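Local coordinates for ubiquitin conjugating enzyme (Agrocybe aegerita, PDB 3WE5), which probably carries activated ubiquitin as a thioester on an active-site cysteine and passes it on to target proteins, at residues 100-105 / 142-147; 107-112 / 151-156; 58-63 / 133-138. All coordinates share one frame; numbering follows the deposited sequence.

Contact 1: 100-105 / 142-147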
ATOM      1  N   ALA A 100      -2.299  15.803  -0.739  1.00 21.02           N
ATOM      2  CA  ALA A 100      -2.765  14.772   0.193  1.00 23.22           C
ATOM      3  C   ALA A 100      -1.626  14.397   1.111  1.00 21.57           C
ATOM      4  O   ALA A 100      -0.449  14.510   0.729  1.00 25.48           O
ATOM      5  CB  ALA A 100      -3.263  13.537  -0.565  1.00 20.10           C
ATOM      6  N   PRO A 101      -1.947  13.948   2.326  1.00 16.54           N
ATOM      7  CA  PRO A 101      -0.843  13.444   3.149  1.00 20.74           C
ATOM      8  C   PRO A 101      -0.198  12.245   2.451  1.00 25.42           C
ATOM      9  O   PRO A 101      -0.912  11.450   1.823  1.00 23.52           O
ATOM     10  CB  PRO A 101      -1.540  12.998   4.438  1.00 25.47           C
ATOM     11  CG  PRO A 101      -3.004  12.843   4.063  1.00 24.82           C
ATOM     12  CD  PRO A 101      -3.257  13.837   2.997  1.00 18.33           C
ATOM     13  N   VAL A 102       1.125  12.125   2.539  1.00 23.49           N
ATOM     14  CA  VAL A 102       1.800  10.946   2.003  1.00 18.60           C
ATOM     15  C   VAL A 102       1.700   9.833   3.036  1.00 20.20           C
ATOM     16  O   VAL A 102       2.307   9.901   4.114  1.00 24.09           O
ATOM     17  CB  VAL A 102       3.264  11.234   1.651  1.00 31.02           C
ATOM     18  CG1 VAL A 102       3.913   9.992   1.054  1.00 27.76           C
ATOM     19  CG2 VAL A 102       3.334  12.382   0.670  1.00 24.27           C
ATOM     20  N   HIS A 103       0.906   8.816   2.712  1.00 20.32           N
ATOM     21  CA  HIS A 103       0.530   7.777   3.653  1.00 22.24           C
ATOM     22  C   HIS A 103       0.149   6.539   2.853  1.00 16.64           C
ATOM     23  O   HIS A 103      -0.398   6.665   1.755  1.00 16.47           O
ATOM     24  CB  HIS A 103      -0.680   8.254   4.485  1.00 20.17           C
ATOM     25  CG  HIS A 103      -1.092   7.299   5.551  1.00 20.62           C
ATOM     26  ND1 HIS A 103      -1.939   6.236   5.313  1.00 19.63           N
ATOM     27  CD2 HIS A 103      -0.776   7.233   6.866  1.00 18.68           C
ATOM     28  CE1 HIS A 103      -2.111   5.553   6.424  1.00 18.29           C
ATOM     29  NE2 HIS A 103      -1.428   6.147   7.388  1.00 20.02           N
ATOM     30  N   PRO A 104       0.447   5.337   3.380  1.00 19.72           N
ATOM     31  CA  PRO A 104       0.201   4.097   2.623  1.00 23.50           C
ATOM     32  C   PRO A 104      -1.262   3.785   2.318  1.00 24.70           C
ATOM     33  O   PRO A 104      -1.530   2.911   1.492  1.00 22.49           O
ATOM     34  CB  PRO A 104       0.759   3.003   3.549  1.00 29.87           C
ATOM     35  CG  PRO A 104       1.724   3.694   4.432  1.00 32.27           C
ATOM     36  CD  PRO A 104       1.161   5.068   4.644  1.00 22.21           C
ATOM     37  N   HIS A 105      -2.194   4.467   2.979  1.00 20.58           N
ATOM     38  CA  HIS A 105      -3.605   4.274   2.694  1.00 21.07           C
ATOM     39  C   HIS A 105      -4.247   5.485   2.011  1.00 20.90           C
ATOM     40  O   HIS A 105      -5.470   5.515   1.822  1.00 19.43           O
ATOM     41  CB  HIS A 105      -4.354   3.911   3.975  1.00 22.32           C
ATOM     42  CG  HIS A 105      -4.055   2.527   4.460  1.00 34.76           C
ATOM     43  ND1 HIS A 105      -4.869   1.449   4.183  1.00 52.06           N
ATOM     44  CD2 HIS A 105      -3.007   2.035   5.163  1.00 36.22           C
ATOM     45  CE1 HIS A 105      -4.349   0.359   4.716  1.00 43.06           C
ATOM     46  NE2 HIS A 105      -3.224   0.689   5.325  1.00 36.76           N
ATOM     47  N   LYS A 142       4.505   5.183  10.736  1.00 41.20           N
ATOM     48  CA  LYS A 142       5.868   5.379  11.208  1.00 40.49           C
ATOM     49  C   LYS A 142       6.790   5.813  10.075  1.00 39.65           C
ATOM     50  O   LYS A 142       7.910   6.263  10.317  1.00 41.10           O
ATOM     51  CB  LYS A 142       6.395   4.117  11.892  1.00 45.53           C
ATOM     52  CG  LYS A 142       5.688   3.761  13.205  1.00 49.32           C
ATOM     53  CD  LYS A 142       6.028   4.740  14.329  1.00 58.63           C
ATOM     54  CE  LYS A 142       5.340   4.364  15.647  1.00 73.54           C
ATOM     55  NZ  LYS A 142       3.879   4.683  15.640  1.00 60.15           N
ATOM     56  N   LYS A 143       6.307   5.702   8.840  1.00 30.53           N
ATOM     57  CA  LYS A 143       7.096   6.073   7.671  1.00 35.26           C
ATOM     58  C   LYS A 143       6.219   6.502   6.498  1.00 32.42           C
ATOM     59  O   LYS A 143       5.408   5.725   5.996  1.00 34.88           O
ATOM     60  CB  LYS A 143       7.985   4.906   7.237  1.00 50.54           C
ATOM     61  CG  LYS A 143       8.585   5.066   5.847  1.00 42.33           C
ATOM     62  CD  LYS A 143       9.107   3.730   5.339  1.00 53.52           C
ATOM     63  CE  LYS A 143       9.945   3.046   6.409  1.00 66.62           C
ATOM     64  NZ  LYS A 143      10.449   1.712   5.993  1.00 65.19           N
ATOM     65  N   LYS A 144       6.400   7.742   6.061  1.00 34.68           N
ATOM     66  CA  LYS A 144       5.616   8.307   4.972  1.00 27.23           C
ATOM     67  C   LYS A 144       5.954   7.692   3.626  1.00 36.15           C
ATOM     68  O   LYS A 144       7.058   7.877   3.111  1.00 39.95           O
ATOM     69  CB  LYS A 144       5.861   9.810   4.890  1.00 33.37           C
ATOM     70  CG  LYS A 144       5.463  10.586   6.129  1.00 46.49           C
ATOM     71  CD  LYS A 144       5.734  12.069   5.930  1.00 40.45           C
ATOM     72  CE  LYS A 144       5.083  12.550   4.652  1.00 54.58           C
ATOM     73  NZ  LYS A 144       5.513  13.924   4.258  1.00 57.77           N
ATOM     74  N   GLU A 145       5.001   6.970   3.046  1.00 28.66           N
ATOM     75  CA  GLU A 145       5.152   6.468   1.684  1.00 34.16           C
ATOM     76  C   GLU A 145       3.762   6.333   1.082  1.00 32.14           C
ATOM     77  O   GLU A 145       2.793   6.161   1.811  1.00 30.11           O
ATOM     78  CB  GLU A 145       5.890   5.121   1.669  1.00 33.47           C
ATOM     79  CG  GLU A 145       5.144   3.971   2.316  1.00 30.95           C
ATOM     80  CD  GLU A 145       5.940   2.684   2.271  1.00 55.80           C
ATOM     81  OE1 GLU A 145       7.135   2.736   1.897  1.00 50.43           O
ATOM     82  OE2 GLU A 145       5.369   1.624   2.604  1.00 52.08           O
ATOM     83  N   ARG A 146       3.665   6.434  -0.237  1.00 27.22           N
ATOM     84  CA  ARG A 146       2.386   6.309  -0.924  1.00 29.95           C
ATOM     85  C   ARG A 146       1.988   4.840  -0.998  1.00 30.49           C
ATOM     86  O   ARG A 146       2.833   3.966  -0.754  1.00 32.92           O
ATOM     87  CB  ARG A 146       2.492   6.935  -2.321  1.00 30.36           C
ATOM     88  CG  ARG A 146       2.591   8.465  -2.272  1.00 44.27           C
ATOM     89  CD  ARG A 146       2.960   9.083  -3.611  1.00 50.00           C
ATOM     90  NE  ARG A 146       2.908  10.545  -3.571  1.00 57.27           N
ATOM     91  CZ  ARG A 146       3.927  11.333  -3.225  1.00 76.15           C
ATOM     92  NH1 ARG A 146       5.105  10.818  -2.883  1.00 74.16           N
ATOM     93  NH2 ARG A 146       3.765  12.650  -3.220  1.00 61.52           N
ATOM     94  N   PRO A 147       0.702   4.558  -1.304  1.00 27.68           N
ATOM     95  CA  PRO A 147       0.248   3.180  -1.538  1.00 26.29           C
ATOM     96  C   PRO A 147       1.040   2.524  -2.667  1.00 26.12           C
ATOM     97  O   PRO A 147       1.503   3.221  -3.569  1.00 27.58           O
ATOM     98  CB  PRO A 147      -1.188   3.361  -2.011  1.00 31.18           C
ATOM     99  CG  PRO A 147      -1.638   4.629  -1.349  1.00 26.94           C
ATOM    100  CD  PRO A 147      -0.427   5.515  -1.321  1.00 21.45           C
TER
HETATM  101  O   HOH W   1       2.577  14.385   3.671  1.00 32.62           O

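Contact 2: 107-112 / 151-156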
ATOM      1  N   TYR A 107      -4.137   7.835  -1.470  1.00 16.75           N
ATOM      2  CA  TYR A 107      -3.660   7.997  -2.837  1.00 20.79           C
ATOM      3  C   TYR A 107      -3.291   9.451  -3.120  1.00 22.56           C
ATOM      4  O   TYR A 107      -3.746  10.357  -2.428  1.00 20.23           O
ATOM      5  CB  TYR A 107      -4.714   7.469  -3.817  1.00 23.17           C
ATOM      6  CG  TYR A 107      -4.812   5.964  -3.758  1.00 20.27           C
ATOM      7  CD1 TYR A 107      -3.851   5.175  -4.383  1.00 29.18           C
ATOM      8  CD2 TYR A 107      -5.824   5.331  -3.046  1.00 23.11           C
ATOM      9  CE1 TYR A 107      -3.902   3.802  -4.326  1.00 30.12           C
ATOM     10  CE2 TYR A 107      -5.884   3.947  -2.981  1.00 31.91           C
ATOM     11  CZ  TYR A 107      -4.916   3.194  -3.623  1.00 33.47           C
ATOM     12  OH  TYR A 107      -4.956   1.822  -3.569  1.00 32.86           O
ATOM     13  N   SER A 108      -2.450   9.681  -4.121  1.00 21.14           N
ATOM     14  CA  SER A 108      -1.978  11.034  -4.425  1.00 24.81           C
ATOM     15  C   SER A 108      -3.105  11.939  -4.933  1.00 25.42           C
ATOM     16  O   SER A 108      -2.972  13.166  -4.938  1.00 24.35           O
ATOM     17  CB  SER A 108      -0.822  10.979  -5.439  1.00 26.39           C
ATOM     18  OG  SER A 108      -1.263  10.400  -6.657  1.00 27.65           O
ATOM     19  N   ASN A 109      -4.205  11.335  -5.378  1.00 21.71           N
ATOM     20  CA  ASN A 109      -5.372  12.086  -5.784  1.00 24.72           C
ATOM     21  C   ASN A 109      -6.299  12.362  -4.605  1.00 26.33           C
ATOM     22  O   ASN A 109      -7.382  12.905  -4.782  1.00 21.83           O
ATOM     23  CB  ASN A 109      -6.133  11.365  -6.902  1.00 27.41           C
ATOM     24  CG  ASN A 109      -6.827  10.100  -6.428  1.00 24.94           C
ATOM     25  OD1 ASN A 109      -6.556   9.587  -5.338  1.00 21.67           O
ATOM     26  ND2 ASN A 109      -7.713   9.571  -7.266  1.00 26.03           N
ATOM     27  N   GLY A 110      -5.884  11.962  -3.406  1.00 22.47           N
ATOM     28  CA  GLY A 110      -6.662  12.261  -2.205  1.00 21.63           C
ATOM     29  C   GLY A 110      -7.624  11.175  -1.764  1.00 21.48           C
ATOM     30  O   GLY A 110      -8.157  11.233  -0.643  1.00 17.15           O
ATOM     31  N   HIS A 111      -7.863  10.189  -2.627  1.00 19.64           N
ATOM     32  CA  HIS A 111      -8.761   9.093  -2.277  1.00 19.83           C
ATOM     33  C   HIS A 111      -8.157   8.285  -1.139  1.00 19.33           C
ATOM     34  O   HIS A 111      -6.933   8.172  -1.022  1.00 18.72           O
ATOM     35  CB  HIS A 111      -8.996   8.191  -3.483  1.00 18.93           C
ATOM     36  CG  HIS A 111      -9.812   8.837  -4.556  1.00 22.92           C
ATOM     37  ND1 HIS A 111     -10.358   8.124  -5.600  1.00 29.02           N
ATOM     38  CD2 HIS A 111     -10.190  10.124  -4.736  1.00 26.22           C
ATOM     39  CE1 HIS A 111     -11.036   8.948  -6.382  1.00 30.39           C
ATOM     40  NE2 HIS A 111     -10.950  10.167  -5.880  1.00 31.36           N
ATOM     41  N   ILE A 112      -9.017   7.716  -0.308  1.00 16.82           N
ATOM     42  CA  ILE A 112      -8.558   7.060   0.917  1.00 22.14           C
ATOM     43  C   ILE A 112      -8.986   5.601   0.952  1.00 20.47           C
ATOM     44  O   ILE A 112     -10.149   5.292   0.706  1.00 22.01           O
ATOM     45  CB  ILE A 112      -9.153   7.759   2.153  1.00 19.39           C
ATOM     46  CG1 ILE A 112      -8.736   9.237   2.206  1.00 14.05           C
ATOM     47  CG2 ILE A 112      -8.778   7.006   3.439  1.00 21.22           C
ATOM     48  CD1 ILE A 112      -9.605  10.094   3.131  1.00 15.40           C
ATOM     49  N   ASP A 151       0.169   4.847  -8.616  1.00 33.40           N
ATOM     50  CA  ASP A 151       0.074   5.344  -9.986  1.00 31.16           C
ATOM     51  C   ASP A 151      -0.983   4.597 -10.813  1.00 32.73           C
ATOM     52  O   ASP A 151      -1.739   5.217 -11.570  1.00 38.00           O
ATOM     53  CB  ASP A 151       1.448   5.332 -10.666  1.00 38.38           C
ATOM     54  CG  ASP A 151       2.453   6.204  -9.942  1.00 52.51           C
ATOM     55  OD1 ASP A 151       2.030   7.208  -9.326  1.00 44.11           O
ATOM     56  OD2 ASP A 151       3.662   5.877  -9.973  1.00 56.73           O
ATOM     57  N   ARG A 152      -1.039   3.277 -10.647  1.00 37.13           N
ATOM     58  CA  ARG A 152      -2.038   2.444 -11.314  1.00 42.53           C
ATOM     59  C   ARG A 152      -3.444   2.924 -10.982  1.00 41.72           C
ATOM     60  O   ARG A 152      -4.259   3.175 -11.876  1.00 40.68           O
ATOM     61  CB  ARG A 152      -1.865   0.979 -10.895  1.00 38.94           C
ATOM     62  CG  ARG A 152      -2.789   0.002 -11.613  1.00 41.43           C
ATOM     63  CD  ARG A 152      -2.209  -1.418 -11.644  1.00 56.70           C
ATOM     64  NE  ARG A 152      -2.394  -2.139 -10.385  1.00 59.09           N
ATOM     65  CZ  ARG A 152      -1.424  -2.362  -9.501  1.00 64.29           C
ATOM     66  NH1 ARG A 152      -0.196  -1.922  -9.740  1.00 47.96           N
ATOM     67  NH2 ARG A 152      -1.676  -3.026  -8.380  1.00 53.69           N
ATOM     68  N   TYR A 153      -3.717   3.069  -9.688  1.00 38.37           N
ATOM     69  CA  TYR A 153      -5.024   3.526  -9.235  1.00 42.57           C
ATOM     70  C   TYR A 153      -5.392   4.905  -9.778  1.00 28.38           C
ATOM     71  O   TYR A 153      -6.500   5.106 -10.278  1.00 35.77           O
ATOM     72  CB  TYR A 153      -5.101   3.544  -7.702  1.00 35.68           C
ATOM     73  CG  TYR A 153      -6.424   4.072  -7.205  1.00 35.02           C
ATOM     74  CD1 TYR A 153      -7.560   3.276  -7.232  1.00 34.26           C
ATOM     75  CD2 TYR A 153      -6.542   5.371  -6.728  1.00 32.02           C
ATOM     76  CE1 TYR A 153      -8.771   3.752  -6.788  1.00 44.92           C
ATOM     77  CE2 TYR A 153      -7.749   5.861  -6.289  1.00 24.43           C
ATOM     78  CZ  TYR A 153      -8.861   5.048  -6.325  1.00 27.03           C
ATOM     79  OH  TYR A 153     -10.074   5.530  -5.887  1.00 30.72           O
ATOM     80  N   VAL A 154      -4.471   5.858  -9.666  1.00 31.98           N
ATOM     81  CA  VAL A 154      -4.817   7.257  -9.913  1.00 37.63           C
ATOM     82  C   VAL A 154      -5.119   7.541 -11.396  1.00 37.54           C
ATOM     83  O   VAL A 154      -5.943   8.397 -11.724  1.00 40.74           O
ATOM     84  CB  VAL A 154      -3.748   8.202  -9.322  1.00 38.09           C
ATOM     85  CG1 VAL A 154      -3.919   9.616  -9.835  1.00 35.24           C
ATOM     86  CG2 VAL A 154      -3.818   8.182  -7.785  1.00 31.74           C
ATOM     87  N   ARG A 155      -4.479   6.788 -12.288  1.00 37.18           N
ATOM     88  CA  ARG A 155      -4.682   6.965 -13.727  1.00 38.39           C
ATOM     89  C   ARG A 155      -6.128   6.747 -14.154  1.00 34.43           C
ATOM     90  O   ARG A 155      -6.648   7.473 -15.004  1.00 45.08           O
ATOM     91  CB  ARG A 155      -3.789   6.002 -14.519  1.00 38.53           C
ATOM     92  CG  ARG A 155      -2.336   6.410 -14.596  1.00 59.54           C
ATOM     93  CD  ARG A 155      -1.622   5.681 -15.731  1.00 63.05           C
ATOM     94  NE  ARG A 155      -1.329   4.290 -15.397  1.00 63.33           N
ATOM     95  CZ  ARG A 155      -0.228   3.897 -14.764  1.00 56.03           C
ATOM     96  NH1 ARG A 155       0.681   4.797 -14.396  1.00 45.60           N
ATOM     97  NH2 ARG A 155      -0.034   2.610 -14.496  1.00 46.71           N
ATOM     98  N   THR A 156      -6.773   5.741 -13.569  1.00 37.87           N
ATOM     99  CA  THR A 156      -8.113   5.337 -13.990  1.00 41.92           C
ATOM    100  C   THR A 156      -9.192   5.670 -12.947  1.00 52.65           C
ATOM    101  O   THR A 156     -10.359   5.310 -13.110  1.00 42.92           O
ATOM    102  CB  THR A 156      -8.146   3.824 -14.298  1.00 52.81           C
ATOM    103  OG1 THR A 156      -9.479   3.419 -14.633  1.00 60.38           O
ATOM    104  CG2 THR A 156      -7.677   3.037 -13.095  1.00 44.49           C
TER
HETATM  105  O   HOH W   2      -7.638  10.817 -10.300  1.00 41.58           O

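Contact 3: 58-63 / 133-138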
ATOM      1  N   PHE A  58     -13.502  19.798   6.350  1.00 13.44           N
ATOM      2  CA  PHE A  58     -12.795  19.924   7.630  1.00 12.11           C
ATOM      3  C   PHE A  58     -11.294  20.132   7.381  1.00 10.98           C
ATOM      4  O   PHE A  58     -10.772  19.769   6.336  1.00 14.48           O
ATOM      5  CB  PHE A  58     -12.940  18.624   8.441  1.00  9.85           C
ATOM      6  CG  PHE A  58     -14.315  18.356   8.930  1.00 10.91           C
ATOM      7  CD1 PHE A  58     -15.267  17.794   8.085  1.00 13.98           C
ATOM      8  CD2 PHE A  58     -14.678  18.657  10.238  1.00 11.44           C
ATOM      9  CE1 PHE A  58     -16.549  17.539   8.546  1.00 10.12           C
ATOM     10  CE2 PHE A  58     -15.952  18.405  10.712  1.00 13.23           C
ATOM     11  CZ  PHE A  58     -16.908  17.852   9.842  1.00 12.33           C
ATOM     12  N   THR A  59     -10.596  20.712   8.354  1.00 14.23           N
ATOM     13  CA  THR A  59      -9.141  20.551   8.387  1.00 12.05           C
ATOM     14  C   THR A  59      -8.795  19.512   9.443  1.00 10.09           C
ATOM     15  O   THR A  59      -9.460  19.428  10.468  1.00 14.42           O
ATOM     16  CB  THR A  59      -8.390  21.849   8.643  1.00 13.83           C
ATOM     17  OG1 THR A  59      -8.789  22.401   9.891  1.00 22.69           O
ATOM     18  CG2 THR A  59      -8.666  22.843   7.535  1.00 21.24           C
ATOM     19  N   ILE A  60      -7.764  18.722   9.151  1.00 13.83           N
ATOM     20  CA  ILE A  60      -7.317  17.657  10.046  1.00 13.25           C
ATOM     21  C   ILE A  60      -5.841  17.907  10.339  1.00 12.32           C
ATOM     22  O   ILE A  60      -5.002  17.946   9.419  1.00 16.19           O
ATOM     23  CB  ILE A  60      -7.436  16.299   9.374  1.00 17.39           C
ATOM     24  CG1 ILE A  60      -8.896  16.010   8.975  1.00 19.05           C
ATOM     25  CG2 ILE A  60      -6.865  15.188  10.277  1.00 23.77           C
ATOM     26  CD1 ILE A  60      -9.882  15.974  10.135  1.00 16.61           C
ATOM     27  N   GLU A  61      -5.529  18.082  11.617  1.00 16.53           N
ATOM     28  CA  GLU A  61      -4.127  18.148  12.040  1.00 15.58           C
ATOM     29  C   GLU A  61      -3.882  16.990  12.974  1.00 15.12           C
ATOM     30  O   GLU A  61      -4.682  16.734  13.873  1.00 15.82           O
ATOM     31  CB  GLU A  61      -3.830  19.453  12.765  1.00 16.90           C
ATOM     32  CG  GLU A  61      -2.392  19.508  13.284  1.00 24.76           C
ATOM     33  CD  GLU A  61      -1.971  20.888  13.726  1.00 46.03           C
ATOM     34  OE1 GLU A  61      -2.708  21.855  13.428  1.00 37.65           O
ATOM     35  OE2 GLU A  61      -0.899  20.991  14.369  1.00 36.46           O
ATOM     36  N   VAL A  62      -2.777  16.282  12.773  1.00 15.75           N
ATOM     37  CA  VAL A  62      -2.444  15.144  13.614  1.00 16.49           C
ATOM     38  C   VAL A  62      -1.646  15.705  14.781  1.00 16.27           C
ATOM     39  O   VAL A  62      -0.679  16.459  14.568  1.00 17.15           O
ATOM     40  CB  VAL A  62      -1.585  14.134  12.867  1.00 15.89           C
ATOM     41  CG1 VAL A  62      -1.290  12.924  13.752  1.00 18.34           C
ATOM     42  CG2 VAL A  62      -2.286  13.679  11.567  1.00 22.08           C
ATOM     43  N   MET A  63      -2.054  15.344  15.991  1.00 20.05           N
ATOM     44  CA  MET A  63      -1.426  15.867  17.204  1.00 15.01           C
ATOM     45  C   MET A  63      -0.432  14.844  17.719  1.00 28.90           C
ATOM     46  O   MET A  63      -0.284  13.752  17.157  1.00 25.75           O
ATOM     47  CB  MET A  63      -2.470  16.126  18.285  1.00 15.15           C
ATOM     48  CG  MET A  63      -3.639  17.045  17.847  1.00 17.34           C
ATOM     49  SD  MET A  63      -3.072  18.612  17.190  1.00 21.50           S
ATOM     50  CE  MET A  63      -2.392  19.394  18.668  1.00 25.09           C
ATOM     51  N   THR A 133     -11.023   8.831  13.269  1.00 13.17           N
ATOM     52  CA  THR A 133     -10.402   7.614  12.736  1.00 14.35           C
ATOM     53  C   THR A 133      -9.298   7.887  11.727  1.00 15.71           C
ATOM     54  O   THR A 133      -8.238   7.269  11.775  1.00 16.17           O
ATOM     55  CB  THR A 133     -11.481   6.663  12.101  1.00 13.60           C
ATOM     56  OG1 THR A 133     -12.462   6.335  13.092  1.00 17.66           O
ATOM     57  CG2 THR A 133     -10.853   5.381  11.571  1.00 18.50           C
ATOM     58  N   LEU A 134      -9.523   8.818  10.806  1.00 14.29           N
ATOM     59  CA  LEU A 134      -8.517   9.130   9.810  1.00 11.64           C
ATOM     60  C   LEU A 134      -7.330   9.876  10.434  1.00 13.09           C
ATOM     61  O   LEU A 134      -6.173   9.674  10.018  1.00 16.29           O
ATOM     62  CB  LEU A 134      -9.127   9.958   8.662  1.00 11.65           C
ATOM     63  CG  LEU A 134     -10.187   9.221   7.846  1.00 14.66           C
ATOM     64  CD1 LEU A 134     -10.775  10.139   6.786  1.00 16.57           C
ATOM     65  CD2 LEU A 134      -9.613   7.971   7.177  1.00 15.94           C
ATOM     66  N   GLN A 135      -7.611  10.713  11.427  1.00 12.71           N
ATOM     67  CA  GLN A 135      -6.545  11.396  12.166  1.00 13.75           C
ATOM     68  C   GLN A 135      -5.636  10.367  12.841  1.00 15.73           C
ATOM     69  O   GLN A 135      -4.409  10.488  12.784  1.00 18.58           O
ATOM     70  CB  GLN A 135      -7.164  12.305  13.214  1.00 17.49           C
ATOM     71  CG  GLN A 135      -6.191  13.253  13.961  1.00 16.47           C
ATOM     72  CD  GLN A 135      -6.921  13.978  15.062  1.00 11.10           C
ATOM     73  OE1 GLN A 135      -7.739  13.377  15.770  1.00 16.32           O
ATOM     74  NE2 GLN A 135      -6.663  15.274  15.206  1.00 15.65           N
ATOM     75  N   SER A 136      -6.251   9.359  13.452  1.00 14.88           N
ATOM     76  CA  SER A 136      -5.533   8.265  14.118  1.00 16.64           C
ATOM     77  C   SER A 136      -4.769   7.372  13.149  1.00 23.09           C
ATOM     78  O   SER A 136      -3.690   6.859  13.474  1.00 18.88           O
ATOM     79  CB  SER A 136      -6.518   7.407  14.920  1.00 20.79           C
ATOM     80  OG  SER A 136      -7.084   8.130  15.988  1.00 30.02           O
ATOM     81  N   MET A 137      -5.335   7.159  11.963  1.00 17.64           N
ATOM     82  CA  MET A 137      -4.649   6.413  10.924  1.00 16.39           C
ATOM     83  C   MET A 137      -3.374   7.135  10.500  1.00 22.23           C
ATOM     84  O   MET A 137      -2.326   6.508  10.306  1.00 20.92           O
ATOM     85  CB  MET A 137      -5.576   6.233   9.712  1.00 17.59           C
ATOM     86  CG  MET A 137      -4.908   5.653   8.468  1.00 23.94           C
ATOM     87  SD  MET A 137      -5.903   5.937   6.986  1.00 27.53           S
ATOM     88  CE  MET A 137      -5.403   7.593   6.551  1.00 28.34           C
ATOM     89  N   LEU A 138      -3.454   8.456  10.370  1.00 16.12           N
ATOM     90  CA  LEU A 138      -2.274   9.237  10.031  1.00 17.43           C
ATOM     91  C   LEU A 138      -1.275   9.155  11.197  1.00 21.85           C
ATOM     92  O   LEU A 138      -0.064   8.998  10.981  1.00 19.82           O
ATOM     93  CB  LEU A 138      -2.650  10.687   9.704  1.00 17.25           C
ATOM     94  CG  LEU A 138      -3.431  10.994   8.415  1.00 15.91           C
ATOM     95  CD1 LEU A 138      -3.727  12.479   8.309  1.00 17.84           C
ATOM     96  CD2 LEU A 138      -2.654  10.564   7.205  1.00 18.07           C
TER

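Contact 1: 100-105 / 142-147
Val102 and Pro104 meet residues 144-147 in a loop-on-loop packing contact, where the chain between strand 89-92 and helix 127-140 packs against the one leaving that helix. Val102 is the apolar centre. Its CG1, anti to the backbone N (chi1 -178°), reaches 3.7 Å from Glu145 C, while CG2 lies over one face of the Arg146 guanidinium, offset toward its rim and 3.9 Å from NH2. On the neighbouring flank the chain of Lys144 bends at chi3 (53°), bringing CE to 3.7 Å from Val102 CB and NZ to a water that also takes the N-H of Val102. The Pro104 ring crosses the Glu145 side chain at about a right angle, CG to CG 4.0 Å. Further along, Pro147 rests its ring on two carbonyls, with CD 3.3 Å from His103 O and CG 3.3 Å from Pro104 O. His103 sits on the other side of the backbone: ND1 accepts from His105 N at 2.9 Å and NE2 bonds Met137 O on the helix. Glu145 of the second subunit packs against Pro104 and His105. His103-Pro104-His105 corresponds to the His-Pro-Asn signature of most E2 enzymes, consistent with the UBE2W branch of the family.

Contact 2: 107-112 / 151-156
Tyr107 and Tyr153 stack face to face, centroids 4.2 Å apart and planes inclined by 29°, with Tyr153 CD2 over the rim of the Tyr107 ring. Tyr153 leaves helix 150-156 with CG anti to the backbone N (chi1 177°), which sends its ring across the turn to His111. There OH lies in the imidazole plane, 2.6 Å from ND1, and the bond is almost straight at 177°; either group could be the donor. This short link, with the Asn109 amide over the ring face, probably helps to set the rotation of the histidine ring. Beside the rings, Val154 CG2 settles against Ser108 OG at 3.6 Å and also touches the amide carbon of Asn109.

The next shell holds the turn in shape. Asn109 OD1 accepts from His111 N at 3.1 Å, an Asx turn that lays ND2 over the centre of the His111 ring, 3.3 Å above its plane. A water joins the same ND2 to Val154 O. Gly110 N closes a type I beta turn on Tyr107 O at 2.8 Å, and the positive phi of Gly110 suits glycine. Farther out, Tyr107 OH bonds Asp149 of its own chain and Arg152 of the second subunit, while Asn150 OD1 accepts from Ser108 N. The Tyr-Ser-Asn-Gly-His-Ile run of 107-112 leads directly into Cys113, and is characteristic of the segment preceding the probable active-site cysteine in E2 enzymes.

Contact 3: 58-63 / 133-138
Val62 and Leu138 make the tight part of this contact between helix 127-140 and the end of strand 55-61 with the residues that follow it: Val62 CG2 presses on Leu138 CB at 3.5 Å and also meets CD1 at 3.8 Å, the two side chains running at a slant to each other. Ile60, directed at the helix, adds a lighter touch through CG2, 4.1 Å from Gln135 CB; it also touches Ile45 and Leu75, on the strands to either side of its own. Here helix 127-140 lies against the antiparallel four-stranded sheet, the alpha/beta packing of the ubiquitin-conjugating fold. Between these two apolar contacts lies a polar one. The Gln135 chain, extended with CG anti to the backbone N (chi1 -172°), carries NE2 to Glu61 O at 2.8 Å, a nearly straight bond (167°) with the acceptor in the amide plane. NE2 also bonds Val43 O, so the two bonds probably engage both its hydrogens and settle which way the amide faces. The looser side lies outward: the side chain of Glu61 starts away from the helix although its carbonyl is held, and exposed Met63 approaches only as near as CG, 4.4 Å from Gln135 NE2, before its sulfur end leads off.

Followed from the N terminus, the chain first meets strand segment 58-63, whose partner 133-138 arrives after 69 intervening residues to close contact 3. Within that span run 100-105 and 107-112, and their partners 142-147 and 151-156 come only after it, so all three contacts cross one another and none nests. Contact 3 ties the sheet to helix 127-140; contacts 1 and 2 then fold the tail beyond that helix back onto the loop preceding it. Pro147 packs on Tyr107 between contacts 1 and 2, Pro101 and His103 reach Leu138 of contact 3, and Ile112 meets Leu134. Contacts 1 and 2 also border the second subunit.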